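Local structure of probable LRR receptor-like serine/threonine-protein kinase At4g26540 (Arabidopsis thaliana, 5HZ0) at residues 132-137 / 157-162; 152-157 / 176-181; 171-176 / 195-200; 200-205 / 224-229. The protein acts as a cell-surface receptor for RGF peptide hormones, which maintain the root stem cell niche, and pairs with SERK co-receptors once peptide is bound. The protein carries 5 engineered substitutions. One frame throughout, in Å; residues are numbered along the deposited sequence.

In the fold
All four contacts join one coil of the extracellular leucine-rich repeat solenoid to the next. Along the chain contact 1 interlocks with contact 2, and 2 with 3; contact 4 follows. Contact 1 leads into strands 137-139 and 162-164, which are neighbours in the long parallel array that carries the peptide-recognition motifs. Contacts 2 and 4 pair 3-10 turns, and their centres lie about 14 Å apart. Contact 3 lies where the small sheet of strands 169-172 and 193-194 ends, its centre about 12 Å from that of contact 2 and about 13 Å from that of contact 4. Contacts 1 and 2 share Cys157, contacts 2 and 3 Ala176, and contacts 3 and 4 Asp200.

Contact 1 of 4, residues 132-137 / 157-162; sequences LKNLQV and CENLVM
Val137 and Met162 pair at the start of two parallel strands, with their side chains on the same face. The two cross at a slant, Val137 CG2 lying 3.7 Å from Met162 CB. Met162 CG stands anti to the backbone N (chi1 174°), close to Val137 CG1; the chain then bends at chi2 and its end leads away. Met162, in a peptide-recognition motif, packs on a modified side chain of the bound peptide. Gln136 O is gripped by two backbone N-H groups. Val161 N sits in the carbonyl plane on a lone pair, 2.8 Å from Gln136 O, while Met162 N is tilted slightly out of that plane. Further back, Asn159 points into the other segment. Its CB lies 3.4 Å from Leu135 O, and its ND2 lies alongside Asn134 CA. Gln136 CG rests on Asn159 O, and the two side-chain amides are turned 74° apart. An alanine at Asn159 would strip away the amide and would probably open a gap beside the backbone of Lys133 and Asn134 and leave Arg183 without its weak bond to OD1. Along the parallel strands of the leucine-rich repeat solenoid, backbone hydrogen bonds join Val137 to Val112 and Leu114, and Val161 to Gln185 and Thr186.

Contact 2 of 4, residues 152-157 / 176-181; sequences WEIGNC and ASIGNL
Two 3-10 segments, 152-156 and 176-180, lie next to each other and come closest at Gly155 and Ser177, whose CA atoms are 4.6 Å apart. Ser177 points at the first segment and lies over one face of the Trp152 ring. Its CB is 4.0 Å from the centroid of the Trp152 six-membered ring and 15° off the ring normal, a CH-pi contact. With chi1 at -177° the indole extends away from its own backbone N and reaches the second turn. There Trp152 CH2 also touches Ala176 CB. Ser177 OG donates to Trp152 O, although the modelled bond is very short and its exact length is doubtful at this resolution. Both segments belong to the plant-type leucine-rich repeat, and the Ile-Gly pairs Ile154-Gly155 and Ile178-Gly179 recur at equivalent places in successive coils. Gly155 leaves room for the neighbouring turn: its CA is 3.5 Å from Ser177 O, and a side chain there would point straight at the second segment. On the inner side, Ile154 and Ile178 lie side by side and point the same way, with Ile154 CG2 3.8 Å from Ile178 CD1. Leu181 reaches back with CD2, which lies 3.6 Å from Ile154 O and also meets Cys157 O. Glu153 turns away from this contact and forms a salt bridge with Arg127.

Contact 3 of 4, residues 171-176 / 195-200; sequences SGKLPA and SGPIPD
Ser195 N donates to Gly172 O at 3.1 Å, the one hydrogen bond between these two segments. The N-H points fairly well at the oxygen (158°), but the donor sits 56° above the carbonyl plane and so is not on a lone pair. The end-to-end directions of 172-176 and 195-199 differ by only 3°, yet no further backbone hydrogen bond joins the two segments. Lys173 CA comes up to Ser195 O in a CA-H...O contact of 3.2 Å. Lys173 CB then passes beside Gly196, where a side chain would press on it. Both Gly172 and Gly196 have positive phi, which suits glycine. Pro199 takes over the packing further along. Its ring points at the first segment and lies against the backbone of Leu174 and Pro175, with Pro199 CG 3.3 Å from Leu174 O and Pro199 CD 4.0 Å from Leu174 CB. The sequences Ser-Gly-Lys-Leu-Pro and Ser-Gly-Pro-Ile-Pro are successive copies of the element that marks plant-specific leucine-rich repeats. In this class a second, short parallel sheet flanks the coil, here strands 169-172 and 193-194. Pro175 packs back against Trp152, and Ile198 onward against Pro223. The link thus passes from one backbone hydrogen bond at Gly172 to packing at Pro199, which has no N-H to offer. This is consistent with the pairing ending here.

Contact 4 of 4, residues 200-205 / 224-229; sequences DEIGYC and TTIGGL
Thr225 faces Asp200 and Gly203 where two 3-10 turns, 200-204 and 224-228, meet. Its CB starts the contact, 3.6 Å from Asp200 O and 3.8 Å from Gly203 CA. From there the side chain splits. The hydroxyl branch, OG1, lies between the backbone N and the carbonyl carbon (chi1 57°) and donates to Asp200 O at 2.9 Å. It approaches in the carbonyl plane, on a lone pair, with a C=O...O angle of 124°. Asp200 O also accepts from Gly203 N within its own turn, so two donors hold it. The methyl branch, CG2, ends 4.0 Å from Asp200 OD2, and the two side chains cross at about a right angle. An alanine in place of Thr225 would lack both branches, and would probably leave Asp200 O with the bond from Gly203 N but without its hydrogen bond to the next coil. Gly203 suits this close approach of the backbones, since a side chain there would run into Thr225. On the buried side, Ile202 CG2 packs 3.8 Å from Ile226 CG1. Leu229 reaches back and places CD2 near the backbone oxygens of Gly203 and Cys205, 3.3 Å from Gly203 O. Segments 200-205 and 224-229 are successive copies of the Ile-Gly turn of plant leucine-rich repeats. Ile202 and Ile226 both touch Leu211 of strand 210-212, which the chain forms between the two turns. Glu201 packs on Ala176 of the preceding coil, and the buried Ile226 on Leu250 of the following one.

Contact 1 of 4, residues 132-137 / 157-162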
loop_
_atom_site.group_PDB
_atom_site.type_symbol
_atom_site.label_atom_id
_atom_site.label_comp_id
_atom_site.label_asym_id
_atom_site.label_seq_id
_atom_site.Cartn_x
_atom_site.Cartn_y
_atom_site.Cartn_z
ATOM N N LEU A 132 15.974 -17.047 -34.832
ATOM C CA LEU A 132 14.845 -17.918 -34.622
ATOM C C LEU A 132 13.677 -17.231 -35.293
ATOM O O LEU A 132 13.099 -16.308 -34.742
ATOM C CB LEU A 132 14.587 -18.047 -33.122
ATOM C CG LEU A 132 15.799 -18.516 -32.321
ATOM C CD1 LEU A 132 15.474 -18.623 -30.838
ATOM C CD2 LEU A 132 16.299 -19.841 -32.860
ATOM N N LYS A 133 13.306 -17.721 -36.471
ATOM C CA LYS A 133 12.287 -17.064 -37.285
ATOM C C LYS A 133 10.874 -17.506 -36.934
ATOM O O LYS A 133 9.900 -16.824 -37.237
ATOM C CB LYS A 133 12.593 -17.259 -38.770
ATOM C CG LYS A 133 13.844 -16.502 -39.226
ATOM C CD LYS A 133 13.495 -15.114 -39.761
ATOM C CE LYS A 133 14.499 -14.060 -39.319
ATOM N NZ LYS A 133 15.903 -14.559 -39.236
ATOM N N ASN A 134 10.778 -18.669 -36.306
ATOM C CA ASN A 134 9.502 -19.239 -35.896
ATOM C C ASN A 134 9.174 -18.986 -34.442
ATOM O O ASN A 134 8.129 -19.420 -33.960
ATOM C CB ASN A 134 9.505 -20.740 -36.143
ATOM C CG ASN A 134 9.821 -21.076 -37.564
ATOM O OD1 ASN A 134 10.797 -21.768 -37.845
ATOM N ND2 ASN A 134 9.006 -20.574 -38.482
ATOM N N LEU A 135 10.088 -18.326 -33.732
ATOM C CA LEU A 135 9.891 -18.083 -32.311
ATOM C C LEU A 135 8.633 -17.253 -32.095
ATOM O O LEU A 135 8.411 -16.246 -32.756
ATOM C CB LEU A 135 11.100 -17.396 -31.687
ATOM C CG LEU A 135 11.103 -17.379 -30.158
ATOM C CD1 LEU A 135 11.043 -18.825 -29.647
ATOM C CD2 LEU A 135 12.335 -16.645 -29.633
ATOM N N GLN A 136 7.812 -17.707 -31.165
ATOM C CA GLN A 136 6.520 -17.091 -30.872
ATOM C C GLN A 136 6.504 -16.552 -29.444
ATOM O O GLN A 136 6.149 -15.410 -29.206
ATOM C CB GLN A 136 5.375 -18.067 -31.142
ATOM C CG GLN A 136 5.086 -18.266 -32.632
ATOM C CD GLN A 136 3.980 -19.308 -32.906
ATOM O OE1 GLN A 136 3.013 -19.414 -32.157
ATOM N NE2 GLN A 136 4.133 -20.069 -33.981
ATOM N N VAL A 137 6.804 -17.433 -28.498
ATOM C CA VAL A 137 6.890 -17.084 -27.094
ATOM C C VAL A 137 8.322 -17.233 -26.571
ATOM O O VAL A 137 8.914 -18.308 -26.636
ATOM C CB VAL A 137 5.961 -17.992 -26.248
ATOM C CG1 VAL A 137 6.189 -17.753 -24.774
ATOM C CG2 VAL A 137 4.489 -17.764 -26.610
ATOM N N CYS A 157 12.761 -11.643 -35.000
ATOM C CA CYS A 157 11.891 -12.760 -34.728
ATOM C C CYS A 157 10.511 -12.309 -35.168
ATOM O O CYS A 157 9.723 -11.809 -34.376
ATOM C CB CYS A 157 11.905 -13.035 -33.223
ATOM S SG CYS A 157 13.542 -13.473 -32.610
ATOM N N GLU A 158 10.160 -12.659 -36.393
ATOM C CA GLU A 158 8.995 -12.057 -37.024
ATOM C C GLU A 158 7.681 -12.575 -36.435
ATOM O O GLU A 158 6.657 -11.899 -36.493
ATOM C CB GLU A 158 9.040 -12.300 -38.536
ATOM C CG GLU A 158 9.324 -13.750 -38.921
ATOM C CD GLU A 158 9.090 -14.013 -40.398
ATOM O OE1 GLU A 158 8.705 -13.060 -41.111
ATOM O OE2 GLU A 158 9.281 -15.166 -40.846
ATOM N N ASN A 159 7.719 -13.772 -35.861
ATOM C CA ASN A 159 6.519 -14.408 -35.333
ATOM C C ASN A 159 6.211 -14.220 -33.853
ATOM O O ASN A 159 5.268 -14.806 -33.356
ATOM C CB ASN A 159 6.565 -15.902 -35.640
ATOM C CG ASN A 159 6.445 -16.190 -37.118
ATOM O OD1 ASN A 159 6.155 -15.302 -37.916
ATOM N ND2 ASN A 159 6.650 -17.438 -37.490
ATOM N N LEU A 160 7.013 -13.439 -33.138
ATOM C CA LEU A 160 6.808 -13.272 -31.705
ATOM C C LEU A 160 5.433 -12.702 -31.415
ATOM O O LEU A 160 4.999 -11.746 -32.045
ATOM C CB LEU A 160 7.845 -12.341 -31.098
ATOM C CG LEU A 160 9.130 -12.882 -30.493
ATOM C CD1 LEU A 160 10.006 -11.685 -30.178
ATOM C CD2 LEU A 160 8.858 -13.684 -29.241
ATOM N N VAL A 161 4.777 -13.302 -30.432
ATOM C CA VAL A 161 3.502 -12.851 -29.893
ATOM C C VAL A 161 3.723 -12.378 -28.461
ATOM O O VAL A 161 3.118 -11.402 -28.024
ATOM C CB VAL A 161 2.328 -13.887 -30.054
ATOM C CG1 VAL A 161 2.290 -14.378 -31.491
ATOM C CG2 VAL A 161 2.448 -15.055 -29.085
ATOM N N MET A 162 4.456 -13.193 -27.708
ATOM C CA MET A 162 4.679 -13.003 -26.287
ATOM C C MET A 162 6.181 -12.848 -25.975
ATOM O O MET A 162 6.996 -13.697 -26.329
ATOM C CB MET A 162 4.066 -14.200 -25.538
ATOM C CG MET A 162 4.328 -14.254 -24.048
ATOM S SD MET A 162 4.044 -12.685 -23.216
ATOM C CE MET A 162 5.163 -12.867 -21.832
#

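Contact 2 of 4, residues 152-157 / 176-181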
loop_
_atom_site.group_PDB
_atom_site.type_symbol
_atom_site.label_atom_id
_atom_site.label_comp_id
_atom_site.label_asym_id
_atom_site.label_seq_id
_atom_site.Cartn_x
_atom_site.Cartn_y
_atom_site.Cartn_z
ATOM N N TRP A 152 19.369 -5.829 -30.449
ATOM C CA TRP A 152 18.760 -5.307 -31.654
ATOM C C TRP A 152 18.117 -6.431 -32.485
ATOM O O TRP A 152 16.994 -6.299 -33.024
ATOM C CB TRP A 152 19.853 -4.597 -32.450
ATOM C CG TRP A 152 19.365 -3.966 -33.669
ATOM C CD1 TRP A 152 19.412 -4.479 -34.930
ATOM C CD2 TRP A 152 18.737 -2.688 -33.773
ATOM N NE1 TRP A 152 18.845 -3.596 -35.817
ATOM C CE2 TRP A 152 18.425 -2.483 -35.128
ATOM C CE3 TRP A 152 18.402 -1.693 -32.849
ATOM C CZ2 TRP A 152 17.799 -1.329 -35.585
ATOM C CZ3 TRP A 152 17.774 -0.550 -33.305
ATOM C CH2 TRP A 152 17.483 -0.377 -34.658
ATOM N N GLU A 153 18.806 -7.566 -32.536
ATOM C CA GLU A 153 18.376 -8.689 -33.370
ATOM C C GLU A 153 16.994 -9.238 -33.003
ATOM O O GLU A 153 16.426 -10.044 -33.741
ATOM C CB GLU A 153 19.416 -9.800 -33.328
ATOM C CG GLU A 153 20.704 -9.467 -34.087
ATOM C CD GLU A 153 21.639 -8.504 -33.350
ATOM O OE1 GLU A 153 21.376 -8.140 -32.178
ATOM O OE2 GLU A 153 22.651 -8.118 -33.961
ATOM N N ILE A 154 16.450 -8.806 -31.870
ATOM C CA ILE A 154 15.119 -9.235 -31.474
ATOM C C ILE A 154 14.091 -8.857 -32.532
ATOM O O ILE A 154 13.043 -9.490 -32.627
ATOM C CB ILE A 154 14.680 -8.647 -30.120
ATOM C CG1 ILE A 154 13.563 -9.503 -29.521
ATOM C CG2 ILE A 154 14.213 -7.205 -30.279
ATOM C CD1 ILE A 154 13.979 -10.906 -29.250
ATOM N N GLY A 155 14.401 -7.848 -33.343
ATOM C CA GLY A 155 13.451 -7.412 -34.350
ATOM C C GLY A 155 13.309 -8.424 -35.470
ATOM O O GLY A 155 12.433 -8.317 -36.333
ATOM N N ASN A 156 14.180 -9.420 -35.465
ATOM C CA ASN A 156 14.174 -10.405 -36.530
ATOM C C ASN A 156 13.317 -11.602 -36.203
ATOM O O ASN A 156 13.105 -12.473 -37.049
ATOM C CB ASN A 156 15.595 -10.834 -36.878
ATOM C CG ASN A 156 16.360 -9.740 -37.580
ATOM O OD1 ASN A 156 15.815 -9.068 -38.455
ATOM N ND2 ASN A 156 17.614 -9.530 -37.184
ATOM N N CYS A 157 12.761 -11.643 -35.000
ATOM C CA CYS A 157 11.891 -12.760 -34.728
ATOM C C CYS A 157 10.511 -12.309 -35.168
ATOM O O CYS A 157 9.723 -11.809 -34.376
ATOM C CB CYS A 157 11.905 -13.035 -33.223
ATOM S SG CYS A 157 13.542 -13.473 -32.610
ATOM N N ALA A 176 14.904 0.243 -31.319
ATOM C CA ALA A 176 13.919 0.647 -32.313
ATOM C C ALA A 176 13.474 -0.583 -33.117
ATOM O O ALA A 176 12.385 -0.615 -33.708
ATOM C CB ALA A 176 14.508 1.724 -33.216
ATOM N N SER A 177 14.324 -1.606 -33.073
ATOM C CA SER A 177 14.063 -2.928 -33.628
ATOM C C SER A 177 12.689 -3.457 -33.247
ATOM O O SER A 177 12.069 -4.187 -34.006
ATOM C CB SER A 177 15.071 -3.900 -33.025
ATOM O OG SER A 177 16.156 -4.119 -33.885
ATOM N N ILE A 178 12.242 -3.113 -32.045
ATOM C CA ILE A 178 10.988 -3.613 -31.520
ATOM C C ILE A 178 9.826 -3.329 -32.468
ATOM O O ILE A 178 8.905 -4.132 -32.549
ATOM C CB ILE A 178 10.715 -3.104 -30.077
ATOM C CG1 ILE A 178 10.172 -4.245 -29.225
ATOM C CG2 ILE A 178 9.792 -1.882 -30.053
ATOM C CD1 ILE A 178 11.164 -5.359 -29.045
ATOM N N GLY A 179 9.901 -2.232 -33.224
ATOM C CA GLY A 179 8.848 -1.904 -34.176
ATOM C C GLY A 179 8.666 -2.877 -35.354
ATOM O O GLY A 179 7.696 -2.781 -36.127
ATOM N N ASN A 180 9.613 -3.796 -35.511
ATOM C CA ASN A 180 9.527 -4.805 -36.553
ATOM C C ASN A 180 8.648 -5.988 -36.126
ATOM O O ASN A 180 8.342 -6.861 -36.928
ATOM C CB ASN A 180 10.924 -5.304 -36.940
ATOM C CG ASN A 180 11.556 -4.467 -38.033
ATOM O OD1 ASN A 180 12.652 -3.923 -37.866
ATOM N ND2 ASN A 180 10.863 -4.356 -39.166
ATOM N N LEU A 181 8.236 -6.016 -34.864
ATOM C CA LEU A 181 7.509 -7.172 -34.406
ATOM C C LEU A 181 6.057 -6.858 -34.646
ATOM O O LEU A 181 5.398 -6.224 -33.827
ATOM C CB LEU A 181 7.764 -7.373 -32.913
ATOM C CG LEU A 181 9.208 -7.730 -32.593
ATOM C CD1 LEU A 181 9.404 -7.985 -31.106
ATOM C CD2 LEU A 181 9.618 -8.933 -33.410
#

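Contact 3 of 4, residues 171-176 / 195-200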
loop_
_atom_site.group_PDB
_atom_site.type_symbol
_atom_site.label_atom_id
_atom_site.label_comp_id
_atom_site.label_asym_id
_atom_site.label_seq_id
_atom_site.Cartn_x
_atom_site.Cartn_y
_atom_site.Cartn_z
ATOM N N SER A 171 18.781 -3.714 -19.043
ATOM C CA SER A 171 19.002 -2.281 -18.917
ATOM C C SER A 171 19.015 -1.608 -20.269
ATOM O O SER A 171 18.825 -2.258 -21.285
ATOM C CB SER A 171 20.333 -2.015 -18.223
ATOM O OG SER A 171 21.419 -2.506 -19.000
ATOM N N GLY A 172 19.261 -0.301 -20.278
ATOM C CA GLY A 172 19.284 0.460 -21.518
ATOM C C GLY A 172 17.923 0.720 -22.133
ATOM O O GLY A 172 16.891 0.408 -21.544
ATOM N N LYS A 173 17.920 1.317 -23.317
ATOM C CA LYS A 173 16.676 1.605 -24.021
ATOM C C LYS A 173 16.239 0.410 -24.879
ATOM O O LYS A 173 17.075 -0.307 -25.431
ATOM C CB LYS A 173 16.826 2.864 -24.882
ATOM C CG LYS A 173 17.861 2.742 -25.984
ATOM C CD LYS A 173 17.882 3.978 -26.870
ATOM C CE LYS A 173 19.066 4.850 -26.557
ATOM N NZ LYS A 173 19.008 5.361 -25.164
ATOM N N LEU A 174 14.936 0.180 -24.972
ATOM C CA LEU A 174 14.431 -0.847 -25.866
ATOM C C LEU A 174 14.773 -0.418 -27.270
ATOM O O LEU A 174 14.554 0.732 -27.630
ATOM C CB LEU A 174 12.917 -0.984 -25.736
ATOM C CG LEU A 174 12.369 -1.380 -24.375
ATOM C CD1 LEU A 174 10.864 -1.369 -24.421
ATOM C CD2 LEU A 174 12.889 -2.749 -24.000
ATOM N N PRO A 175 15.310 -1.341 -28.075
ATOM C CA PRO A 175 15.784 -1.003 -29.421
ATOM C C PRO A 175 14.634 -0.626 -30.349
ATOM O O PRO A 175 13.531 -1.133 -30.187
ATOM C CB PRO A 175 16.420 -2.306 -29.901
ATOM C CG PRO A 175 15.696 -3.378 -29.145
ATOM C CD PRO A 175 15.406 -2.785 -27.791
ATOM N N ALA A 176 14.904 0.243 -31.319
ATOM C CA ALA A 176 13.919 0.647 -32.313
ATOM C C ALA A 176 13.474 -0.583 -33.117
ATOM O O ALA A 176 12.385 -0.615 -33.708
ATOM C CB ALA A 176 14.508 1.724 -33.216
ATOM N N SER A 195 16.195 2.020 -18.933
ATOM C CA SER A 195 16.249 3.485 -18.909
ATOM C C SER A 195 16.219 4.031 -20.330
ATOM O O SER A 195 16.188 3.272 -21.294
ATOM C CB SER A 195 17.488 4.011 -18.149
ATOM O OG SER A 195 18.620 3.140 -18.242
ATOM N N GLY A 196 16.236 5.348 -20.474
ATOM C CA GLY A 196 16.010 5.934 -21.783
ATOM C C GLY A 196 14.532 5.910 -22.144
ATOM O O GLY A 196 13.697 5.392 -21.390
ATOM N N PRO A 197 14.193 6.501 -23.295
ATOM C CA PRO A 197 12.804 6.619 -23.750
ATOM C C PRO A 197 12.248 5.341 -24.369
ATOM O O PRO A 197 13.007 4.544 -24.938
ATOM C CB PRO A 197 12.888 7.706 -24.826
ATOM C CG PRO A 197 14.257 7.566 -25.393
ATOM C CD PRO A 197 15.140 7.158 -24.214
ATOM N N ILE A 198 10.931 5.154 -24.242
ATOM C CA ILE A 198 10.215 4.170 -25.032
ATOM C C ILE A 198 10.411 4.631 -26.468
ATOM O O ILE A 198 10.198 5.800 -26.771
ATOM C CB ILE A 198 8.704 4.154 -24.683
ATOM C CG1 ILE A 198 8.483 3.645 -23.252
ATOM C CG2 ILE A 198 7.920 3.302 -25.692
ATOM C CD1 ILE A 198 7.360 4.319 -22.529
ATOM N N PRO A 199 10.861 3.732 -27.356
ATOM C CA PRO A 199 11.079 4.180 -28.737
ATOM C C PRO A 199 9.758 4.367 -29.485
ATOM O O PRO A 199 8.838 3.560 -29.335
ATOM C CB PRO A 199 11.883 3.034 -29.356
ATOM C CG PRO A 199 11.527 1.834 -28.531
ATOM C CD PRO A 199 11.189 2.310 -27.151
ATOM N N ASP A 200 9.682 5.416 -30.295
ATOM C CA ASP A 200 8.513 5.685 -31.117
ATOM C C ASP A 200 8.153 4.527 -32.038
ATOM O O ASP A 200 6.967 4.283 -32.310
ATOM C CB ASP A 200 8.706 6.968 -31.916
ATOM C CG ASP A 200 8.665 8.193 -31.041
ATOM O OD1 ASP A 200 9.713 8.541 -30.467
ATOM O OD2 ASP A 200 7.578 8.794 -30.904
#

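Contact 4 of 4, residues 200-205 / 224-229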
loop_
_atom_site.group_PDB
_atom_site.type_symbol
_atom_site.label_atom_id
_atom_site.label_comp_id
_atom_site.label_asym_id
_atom_site.label_seq_id
_atom_site.Cartn_x
_atom_site.Cartn_y
_atom_site.Cartn_z
ATOM N N ASP A 200 9.682 5.416 -30.295
ATOM C CA ASP A 200 8.513 5.685 -31.117
ATOM C C ASP A 200 8.153 4.527 -32.038
ATOM O O ASP A 200 6.967 4.283 -32.310
ATOM C CB ASP A 200 8.706 6.968 -31.916
ATOM C CG ASP A 200 8.665 8.193 -31.041
ATOM O OD1 ASP A 200 9.713 8.541 -30.467
ATOM O OD2 ASP A 200 7.578 8.794 -30.904
ATOM N N GLU A 201 9.169 3.793 -32.478
ATOM C CA GLU A 201 8.955 2.640 -33.353
ATOM C C GLU A 201 7.988 1.612 -32.776
ATOM O O GLU A 201 7.494 0.774 -33.509
ATOM C CB GLU A 201 10.279 1.956 -33.700
ATOM C CG GLU A 201 11.209 2.803 -34.563
ATOM C CD GLU A 201 11.895 3.916 -33.792
ATOM O OE1 GLU A 201 11.895 3.882 -32.537
ATOM O OE2 GLU A 201 12.431 4.831 -34.453
ATOM N N ILE A 202 7.718 1.662 -31.473
ATOM C CA ILE A 202 6.777 0.722 -30.867
ATOM C C ILE A 202 5.365 0.897 -31.429
ATOM O O ILE A 202 4.520 -0.002 -31.322
ATOM C CB ILE A 202 6.737 0.815 -29.319
ATOM C CG1 ILE A 202 6.464 -0.572 -28.726
ATOM C CG2 ILE A 202 5.672 1.802 -28.856
ATOM C CD1 ILE A 202 6.233 -0.592 -27.254
ATOM N N GLY A 203 5.121 2.054 -32.035
ATOM C CA GLY A 203 3.864 2.317 -32.696
ATOM C C GLY A 203 3.674 1.506 -33.972
ATOM O O GLY A 203 2.587 1.519 -34.549
ATOM N N TYR A 204 4.732 0.824 -34.411
ATOM C CA TYR A 204 4.688 -0.031 -35.599
ATOM C C TYR A 204 4.221 -1.446 -35.262
ATOM O O TYR A 204 4.026 -2.262 -36.161
ATOM C CB TYR A 204 6.069 -0.119 -36.280
ATOM C CG TYR A 204 6.460 1.099 -37.098
ATOM C CD1 TYR A 204 5.607 1.618 -38.058
ATOM C CD2 TYR A 204 7.691 1.741 -36.893
ATOM C CE1 TYR A 204 5.960 2.726 -38.797
ATOM C CE2 TYR A 204 8.051 2.855 -37.633
ATOM C CZ TYR A 204 7.180 3.343 -38.582
ATOM O OH TYR A 204 7.516 4.451 -39.325
ATOM N N CYS A 205 4.034 -1.745 -33.980
ATOM C CA CYS A 205 3.678 -3.104 -33.611
ATOM C C CYS A 205 2.179 -3.133 -33.583
ATOM O O CYS A 205 1.576 -2.792 -32.563
ATOM C CB CYS A 205 4.204 -3.388 -32.196
ATOM S SG CYS A 205 6.041 -3.213 -31.975
ATOM N N THR A 224 3.663 9.492 -28.847
ATOM C CA THR A 224 2.380 9.739 -29.462
ATOM C C THR A 224 1.916 8.558 -30.338
ATOM O O THR A 224 0.721 8.260 -30.412
ATOM C CB THR A 224 2.467 11.023 -30.297
ATOM O OG1 THR A 224 2.711 12.128 -29.421
ATOM C CG2 THR A 224 1.169 11.277 -31.009
ATOM N N THR A 225 2.873 7.879 -30.963
ATOM C CA THR A 225 2.614 6.748 -31.830
ATOM C C THR A 225 1.834 5.626 -31.156
ATOM O O THR A 225 1.206 4.811 -31.830
ATOM C CB THR A 225 3.902 6.143 -32.325
ATOM O OG1 THR A 225 4.704 5.771 -31.195
ATOM C CG2 THR A 225 4.652 7.150 -33.170
ATOM N N ILE A 226 1.881 5.586 -29.830
ATOM C CA ILE A 226 1.131 4.591 -29.080
ATOM C C ILE A 226 -0.389 4.692 -29.339
ATOM O O ILE A 226 -1.114 3.716 -29.195
ATOM C CB ILE A 226 1.524 4.612 -27.577
ATOM C CG1 ILE A 226 2.866 3.909 -27.414
ATOM C CG2 ILE A 226 0.493 3.916 -26.704
ATOM C CD1 ILE A 226 2.959 3.064 -26.175
ATOM N N GLY A 227 -0.853 5.848 -29.796
ATOM C CA GLY A 227 -2.268 6.012 -30.102
ATOM C C GLY A 227 -2.693 5.370 -31.420
ATOM O O GLY A 227 -3.877 5.314 -31.747
ATOM N N GLY A 228 -1.728 4.891 -32.192
ATOM C CA GLY A 228 -2.036 4.270 -33.465
ATOM C C GLY A 228 -2.068 2.768 -33.314
ATOM O O GLY A 228 -2.195 2.045 -34.303
ATOM N N LEU A 229 -1.971 2.286 -32.075
ATOM C CA LEU A 229 -2.110 0.855 -31.840
ATOM C C LEU A 229 -3.596 0.555 -31.540
ATOM O O LEU A 229 -4.084 0.777 -30.422
ATOM C CB LEU A 229 -1.226 0.443 -30.653
ATOM C CG LEU A 229 0.293 0.679 -30.760
ATOM C CD1 LEU A 229 1.053 0.099 -29.573
ATOM C CD2 LEU A 229 0.860 0.130 -32.041
#